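Local coordinates for protein mini spindles (Drosophila melanogaster, PDB 5VJC), which probably binds tubulin through its TOG domains, which are built of HEAT repeats, and so promotes microtubule dynamics and mitotic spindle formation, at residues Y127-V138 / L160-K171. Residues are numbered along the deposited sequence; the frame is centred on the assembly and turned at random.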
ATOM      1  N   TYR A 127      11.571   2.584 -13.782  1.00 32.24           N
ATOM      2  CA  TYR A 127      10.339   3.355 -13.901  1.00 31.07           C
ATOM      3  C   TYR A 127      10.054   4.048 -12.569  1.00 29.12           C
ATOM      4  O   TYR A 127      10.306   3.497 -11.502  1.00 29.62           O
ATOM      5  CB  TYR A 127       9.177   2.457 -14.321  1.00 29.10           C
ATOM      6  CG  TYR A 127       7.831   3.171 -14.420  1.00 30.44           C
ATOM      7  CD1 TYR A 127       7.534   3.992 -15.510  1.00 28.04           C
ATOM      8  CD2 TYR A 127       6.868   3.022 -13.421  1.00 25.88           C
ATOM      9  CE1 TYR A 127       6.309   4.667 -15.598  1.00 24.22           C
ATOM     10  CE2 TYR A 127       5.631   3.669 -13.502  1.00 26.87           C
ATOM     11  CZ  TYR A 127       5.362   4.498 -14.597  1.00 25.67           C
ATOM     12  OH  TYR A 127       4.148   5.145 -14.675  1.00 25.81           O
ATOM     13  N   ILE A 128       9.538   5.264 -12.667  1.00 30.85           N
ATOM     14  CA  ILE A 128       9.133   6.103 -11.551  1.00 28.65           C
ATOM     15  C   ILE A 128       7.611   6.215 -11.547  1.00 29.80           C
ATOM     16  O   ILE A 128       7.051   6.670 -12.545  1.00 27.24           O
ATOM     17  CB  ILE A 128       9.752   7.508 -11.708  1.00 31.68           C
ATOM     18  CG1 ILE A 128      11.258   7.416 -11.533  1.00 45.84           C
ATOM     19  CG2 ILE A 128       9.156   8.495 -10.721  1.00 37.25           C
ATOM     20  CD1 ILE A 128      11.629   6.783 -10.257  1.00 36.03           C
ATOM     21  N   LEU A 129       6.933   5.789 -10.480  1.00 24.82           N
ATOM     22  CA  LEU A 129       5.470   5.880 -10.458  1.00 26.06           C
ATOM     23  C   LEU A 129       4.988   7.318 -10.593  1.00 26.91           C
ATOM     24  O   LEU A 129       5.525   8.239  -9.956  1.00 25.00           O
ATOM     25  CB  LEU A 129       4.857   5.306  -9.175  1.00 25.75           C
ATOM     26  CG  LEU A 129       4.851   3.835  -8.757  1.00 29.83           C
ATOM     27  CD1 LEU A 129       3.877   3.649  -7.585  1.00 21.73           C
ATOM     28  CD2 LEU A 129       4.483   2.907  -9.894  1.00 27.31           C
ATOM     29  N   ALA A 130       3.967   7.508 -11.423  1.00 25.49           N
ATOM     30  CA  ALA A 130       3.249   8.771 -11.431  1.00 25.43           C
ATOM     31  C   ALA A 130       2.656   9.004 -10.042  1.00 23.88           C
ATOM     32  O   ALA A 130       2.336   8.041  -9.327  1.00 21.09           O
ATOM     33  CB  ALA A 130       2.148   8.755 -12.486  1.00 28.66           C
ATOM     34  N   GLU A 131       2.521  10.272  -9.656  1.00 24.91           N
ATOM     35  CA  GLU A 131       1.833  10.642  -8.419  1.00 24.93           C
ATOM     36  C   GLU A 131       0.457   9.932  -8.310  1.00 26.88           C
ATOM     37  O   GLU A 131       0.083   9.409  -7.247  1.00 20.60           O
ATOM     38  CB  GLU A 131       1.667  12.163  -8.344  1.00 27.61           C
ATOM     39  CG  GLU A 131       0.851  12.627  -7.173  1.00 37.10           C
ATOM     40  CD  GLU A 131       1.490  12.232  -5.857  1.00 45.55           C
ATOM     41  OE1 GLU A 131       2.694  12.528  -5.701  1.00 40.09           O
ATOM     42  OE2 GLU A 131       0.802  11.604  -5.002  1.00 41.92           O
ATOM     43  N   ASN A 132      -0.255   9.864  -9.427  1.00 21.17           N
ATOM     44  CA  ASN A 132      -1.582   9.245  -9.451  1.00 24.00           C
ATOM     45  C   ASN A 132      -1.525   7.741  -9.242  1.00 24.54           C
ATOM     46  O   ASN A 132      -2.394   7.186  -8.600  1.00 21.36           O
ATOM     47  CB  ASN A 132      -2.282   9.540 -10.771  1.00 23.49           C
ATOM     48  CG  ASN A 132      -2.286  11.013 -11.092  1.00 30.12           C
ATOM     49  OD1 ASN A 132      -1.225  11.633 -11.302  1.00 26.60           O
ATOM     50  ND2 ASN A 132      -3.478  11.595 -11.117  1.00 27.81           N
ATOM     51  N   GLU A 133      -0.502   7.087  -9.793  1.00 21.62           N
ATOM     52  CA  GLU A 133      -0.375   5.644  -9.613  1.00 21.01           C
ATOM     53  C   GLU A 133      -0.135   5.305  -8.136  1.00 19.80           C
ATOM     54  O   GLU A 133      -0.855   4.481  -7.566  1.00 20.33           O
ATOM     55  CB  GLU A 133       0.730   5.081 -10.503  1.00 22.22           C
ATOM     56  CG  GLU A 133       0.321   5.074 -11.981  1.00 20.20           C
ATOM     57  CD  GLU A 133       1.466   4.848 -12.937  1.00 23.72           C
ATOM     58  OE1 GLU A 133       2.617   5.233 -12.623  1.00 24.71           O
ATOM     59  OE2 GLU A 133       1.207   4.290 -14.026  1.00 26.39           O
ATOM     60  N   GLY A 134       0.852   5.944  -7.519  1.00 20.96           N
ATOM     61  CA  GLY A 134       1.090   5.805  -6.086  1.00 23.28           C
ATOM     62  C   GLY A 134      -0.140   6.080  -5.224  1.00 23.75           C
ATOM     63  O   GLY A 134      -0.512   5.273  -4.363  1.00 21.93           O
ATOM     64  N   SER A 135      -0.774   7.230  -5.444  1.00 21.15           N
ATOM     65  CA  SER A 135      -1.937   7.638  -4.654  1.00 22.60           C
ATOM     66  C   SER A 135      -3.129   6.704  -4.804  1.00 18.54           C
ATOM     67  O   SER A 135      -3.883   6.501  -3.867  1.00 21.18           O
ATOM     68  CB  SER A 135      -2.375   9.054  -5.047  1.00 27.91           C
ATOM     69  OG  SER A 135      -1.542   9.988  -4.409  1.00 40.81           O
ATOM     70  N   SER A 136      -3.314   6.166  -6.000  1.00 21.50           N
ATOM     71  CA  SER A 136      -4.466   5.309  -6.266  1.00 24.05           C
ATOM     72  C   SER A 136      -4.296   3.945  -5.629  1.00 23.59           C
ATOM     73  O   SER A 136      -5.273   3.206  -5.464  1.00 24.32           O
ATOM     74  CB  SER A 136      -4.657   5.123  -7.762  1.00 27.18           C
ATOM     75  OG  SER A 136      -3.651   4.237  -8.238  1.00 24.05           O
ATOM     76  N   PHE A 137      -3.048   3.608  -5.294  1.00 20.40           N
ATOM     77  CA  PHE A 137      -2.686   2.226  -5.022  1.00 21.41           C
ATOM     78  C   PHE A 137      -2.304   1.964  -3.567  1.00 21.64           C
ATOM     79  O   PHE A 137      -2.859   1.081  -2.946  1.00 21.09           O
ATOM     80  CB  PHE A 137      -1.530   1.803  -5.934  1.00 20.28           C
ATOM     81  CG  PHE A 137      -1.026   0.409  -5.674  1.00 22.15           C
ATOM     82  CD1 PHE A 137      -1.866  -0.687  -5.817  1.00 19.90           C
ATOM     83  CD2 PHE A 137       0.297   0.193  -5.287  1.00 22.47           C
ATOM     84  CE1 PHE A 137      -1.394  -1.999  -5.567  1.00 20.69           C
ATOM     85  CE2 PHE A 137       0.780  -1.106  -5.051  1.00 20.78           C
ATOM     86  CZ  PHE A 137      -0.067  -2.194  -5.194  1.00 21.53           C
ATOM     87  N   VAL A 138      -1.359   2.735  -3.045  1.00 20.32           N
ATOM     88  CA  VAL A 138      -0.778   2.459  -1.726  1.00 26.23           C
ATOM     89  C   VAL A 138      -1.757   2.440  -0.531  1.00 21.49           C
ATOM     90  O   VAL A 138      -1.655   1.542   0.288  1.00 20.18           O
ATOM     91  CB  VAL A 138       0.361   3.456  -1.438  1.00 21.02           C
ATOM     92  CG1 VAL A 138       1.028   3.184  -0.072  1.00 19.97           C
ATOM     93  CG2 VAL A 138       1.378   3.393  -2.570  1.00 19.96           C
ATOM     94  N   LEU A 160       4.919  -3.496  -0.597  1.00 17.39           N
ATOM     95  CA  LEU A 160       5.117  -2.152  -0.063  1.00 21.25           C
ATOM     96  C   LEU A 160       6.610  -1.777  -0.065  1.00 23.67           C
ATOM     97  O   LEU A 160       6.999  -0.631  -0.365  1.00 20.36           O
ATOM     98  CB  LEU A 160       4.546  -2.036   1.350  1.00 21.45           C
ATOM     99  CG  LEU A 160       4.486  -0.610   1.919  1.00 28.25           C
ATOM    100  CD1 LEU A 160       3.356   0.219   1.286  1.00 21.13           C
ATOM    101  CD2 LEU A 160       4.338  -0.621   3.427  1.00 21.94           C
ATOM    102  N   ARG A 161       7.460  -2.762   0.196  1.00 21.04           N
ATOM    103  CA  ARG A 161       8.887  -2.457   0.288  1.00 22.59           C
ATOM    104  C   ARG A 161       9.561  -2.397  -1.072  1.00 23.22           C
ATOM    105  O   ARG A 161      10.714  -1.982  -1.174  1.00 24.06           O
ATOM    106  CB  ARG A 161       9.565  -3.463   1.203  1.00 24.61           C
ATOM    107  CG  ARG A 161       9.155  -3.201   2.651  1.00 25.55           C
ATOM    108  CD  ARG A 161       9.691  -4.249   3.612  1.00 26.41           C
ATOM    109  NE  ARG A 161       9.127  -4.047   4.941  1.00 28.21           N
ATOM    110  CZ  ARG A 161       9.518  -4.707   6.028  1.00 31.91           C
ATOM    111  NH1 ARG A 161      10.509  -5.591   5.950  1.00 25.87           N
ATOM    112  NH2 ARG A 161       8.938  -4.450   7.199  1.00 30.52           N
ATOM    113  N   GLN A 162       8.814  -2.758  -2.112  1.00 21.09           N
ATOM    114  CA  GLN A 162       9.192  -2.437  -3.476  1.00 24.06           C
ATOM    115  C   GLN A 162       8.677  -1.060  -3.899  1.00 21.83           C
ATOM    116  O   GLN A 162       9.365  -0.343  -4.597  1.00 19.86           O
ATOM    117  CB  GLN A 162       8.649  -3.478  -4.444  1.00 24.55           C
ATOM    118  CG  GLN A 162       9.252  -4.853  -4.283  1.00 30.06           C
ATOM    119  CD  GLN A 162       8.572  -5.814  -5.201  1.00 25.25           C
ATOM    120  OE1 GLN A 162       7.348  -6.028  -5.099  1.00 26.12           O
ATOM    121  NE2 GLN A 162       9.331  -6.358  -6.154  1.00 25.08           N
ATOM    122  N   VAL A 163       7.451  -0.722  -3.496  1.00 23.98           N
ATOM    123  CA  VAL A 163       6.867   0.566  -3.860  1.00 22.34           C
ATOM    124  C   VAL A 163       7.763   1.730  -3.444  1.00 24.26           C
ATOM    125  O   VAL A 163       7.947   2.688  -4.212  1.00 22.18           O
ATOM    126  CB  VAL A 163       5.474   0.742  -3.235  1.00 21.58           C
ATOM    127  CG1 VAL A 163       4.948   2.146  -3.491  1.00 21.97           C
ATOM    128  CG2 VAL A 163       4.500  -0.297  -3.819  1.00 20.97           C
ATOM    129  N   ILE A 164       8.345   1.651  -2.244  1.00 20.82           N
ATOM    130  CA  ILE A 164       9.151   2.756  -1.747  1.00 25.54           C
ATOM    131  C   ILE A 164      10.413   2.961  -2.577  1.00 23.30           C
ATOM    132  O   ILE A 164      11.041   3.989  -2.462  1.00 22.70           O
ATOM    133  CB  ILE A 164       9.585   2.569  -0.273  1.00 23.43           C
ATOM    134  CG1 ILE A 164      10.440   1.305  -0.133  1.00 25.52           C
ATOM    135  CG2 ILE A 164       8.379   2.518   0.627  1.00 34.40           C
ATOM    136  CD1 ILE A 164      10.601   0.833   1.305  1.00 30.58           C
ATOM    137  N   LEU A 165      10.773   1.992  -3.414  1.00 22.19           N
ATOM    138  CA  LEU A 165      11.928   2.162  -4.289  1.00 19.99           C
ATOM    139  C   LEU A 165      11.559   2.941  -5.553  1.00 26.38           C
ATOM    140  O   LEU A 165      12.439   3.457  -6.233  1.00 27.63           O
ATOM    141  CB  LEU A 165      12.517   0.800  -4.662  1.00 21.49           C
ATOM    142  CG  LEU A 165      12.891  -0.050  -3.433  1.00 31.09           C
ATOM    143  CD1 LEU A 165      13.379  -1.445  -3.821  1.00 28.84           C
ATOM    144  CD2 LEU A 165      13.932   0.682  -2.597  1.00 28.34           C
ATOM    145  N   VAL A 166      10.265   3.035  -5.863  1.00 20.84           N
ATOM    146  CA  VAL A 166       9.837   3.699  -7.096  1.00 20.03           C
ATOM    147  C   VAL A 166       8.791   4.794  -6.866  1.00 24.01           C
ATOM    148  O   VAL A 166       8.176   5.275  -7.816  1.00 23.10           O
ATOM    149  CB  VAL A 166       9.257   2.700  -8.124  1.00 22.19           C
ATOM    150  CG1 VAL A 166      10.346   1.771  -8.670  1.00 21.73           C
ATOM    151  CG2 VAL A 166       8.050   1.906  -7.528  1.00 20.42           C
ATOM    152  N   PHE A 167       8.639   5.208  -5.616  1.00 21.79           N
ATOM    153  CA  PHE A 167       7.637   6.179  -5.205  1.00 25.05           C
ATOM    154  C   PHE A 167       8.156   6.808  -3.910  1.00 27.10           C
ATOM    155  O   PHE A 167       8.798   6.109  -3.125  1.00 28.97           O
ATOM    156  CB  PHE A 167       6.272   5.480  -5.022  1.00 25.57           C
ATOM    157  CG  PHE A 167       5.138   6.417  -4.741  1.00 25.23           C
ATOM    158  CD1 PHE A 167       4.669   7.270  -5.726  1.00 24.99           C
ATOM    159  CD2 PHE A 167       4.534   6.441  -3.496  1.00 23.82           C
ATOM    160  CE1 PHE A 167       3.630   8.149  -5.467  1.00 24.45           C
ATOM    161  CE2 PHE A 167       3.487   7.312  -3.240  1.00 27.08           C
ATOM    162  CZ  PHE A 167       3.041   8.164  -4.216  1.00 25.36           C
ATOM    163  N   PRO A 168       7.916   8.118  -3.680  1.00 23.56           N
ATOM    164  CA  PRO A 168       8.590   8.776  -2.540  1.00 28.76           C
ATOM    165  C   PRO A 168       8.362   8.120  -1.169  1.00 28.80           C
ATOM    166  O   PRO A 168       7.216   7.919  -0.752  1.00 24.67           O
ATOM    167  CB  PRO A 168       7.997  10.188  -2.565  1.00 31.76           C
ATOM    168  CG  PRO A 168       7.698  10.421  -4.026  1.00 29.74           C
ATOM    169  CD  PRO A 168       7.138   9.087  -4.476  1.00 30.54           C
ATOM    170  N   PHE A 169       9.457   7.794  -0.478  1.00 22.72           N
ATOM    171  CA  PHE A 169       9.358   7.084   0.786  1.00 27.15           C
ATOM    172  C   PHE A 169       8.692   7.980   1.818  1.00 24.68           C
ATOM    173  O   PHE A 169       7.977   7.477   2.665  1.00 22.61           O
ATOM    174  CB  PHE A 169      10.737   6.552   1.285  1.00 28.66           C
ATOM    175  CG  PHE A 169      11.836   7.592   1.374  1.00 28.27           C
ATOM    176  CD1 PHE A 169      11.978   8.386   2.510  1.00 28.15           C
ATOM    177  CD2 PHE A 169      12.767   7.719   0.355  1.00 28.48           C
ATOM    178  CE1 PHE A 169      13.001   9.331   2.607  1.00 30.92           C
ATOM    179  CE2 PHE A 169      13.801   8.665   0.438  1.00 32.37           C
ATOM    180  CZ  PHE A 169      13.917   9.469   1.567  1.00 35.65           C
ATOM    181  N   VAL A 170       8.823   9.302   1.693  1.00 25.57           N
ATOM    182  CA  VAL A 170       8.123  10.174   2.637  1.00 27.46           C
ATOM    183  C   VAL A 170       6.590  10.030   2.463  1.00 26.21           C
ATOM    184  O   VAL A 170       5.843   9.987   3.448  1.00 22.74           O
ATOM    185  CB  VAL A 170       8.558  11.649   2.492  1.00 29.35           C
ATOM    186  CG1 VAL A 170       7.553  12.579   3.132  1.00 37.59           C
ATOM    187  CG2 VAL A 170       9.944  11.865   3.094  1.00 34.68           C
ATOM    188  N   LYS A 171       6.131   9.880   1.223  1.00 24.03           N
ATOM    189  CA  LYS A 171       4.696   9.704   0.979  1.00 24.87           C
ATOM    190  C   LYS A 171       4.202   8.364   1.527  1.00 25.76           C
ATOM    191  O   LYS A 171       3.138   8.298   2.127  1.00 24.51           O
ATOM    192  CB  LYS A 171       4.380   9.822  -0.506  1.00 25.79           C
ATOM    193  CG  LYS A 171       4.649  11.210  -1.062  1.00 34.46           C
ATOM    194  CD  LYS A 171       4.171  11.344  -2.491  1.00 34.84           C
ATOM    195  CE  LYS A 171       4.201  12.809  -2.939  1.00 44.20           C
ATOM    196  NZ  LYS A 171       3.315  13.642  -2.069  1.00 50.22           N
TER
HETATM  197  O   HOH W   1       7.498   8.149  -8.031  1.00 31.22           O
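Leu129 N donates to Val166 O (3.0 Å), tying the extended loop that leads into helix 131-138 to the residue just before Phe167; a water donates to that same oxygen and to Leu129 O. The two helix segments run nearly antiparallel at 160°, their axes 11.7 Å apart, with Val138, Leu160 and Val163 side chains meeting between them. Phe167 buries the most surface. With CG anti to the backbone N (chi1 -174°), its ring lies against the first turn of helix 131-138, Gly134 CA sitting over one face in a CH-pi contact, 3.7 Å from the centroid. Glycine suits this place because a CB would run into Phe167 CE1; Pro168 CD covers the opposite face. With an alanine at Phe167, a gap would probably open beside Gly134, and Leu129 CB and CD1 would lose the ring. Branched Leu129 also sets CG against Val166 CG2. Farther along the helices, Val138 CG2 packs on Val163 CG1 (3.9 Å), while Val163 CG2 meets the edge of the Phe137 ring. On the exposed side, long-chained Lys171 reaches Glu131 in a long salt bridge (NZ to OE1, 3.8 Å). Within this HEAT-repeat TOG domain, helix 169-178 adds Val172 against Phe167 and Tyr175 against Val138, while helix 105-124 packs Phe119 on Val163 and Leu115 on Phe137.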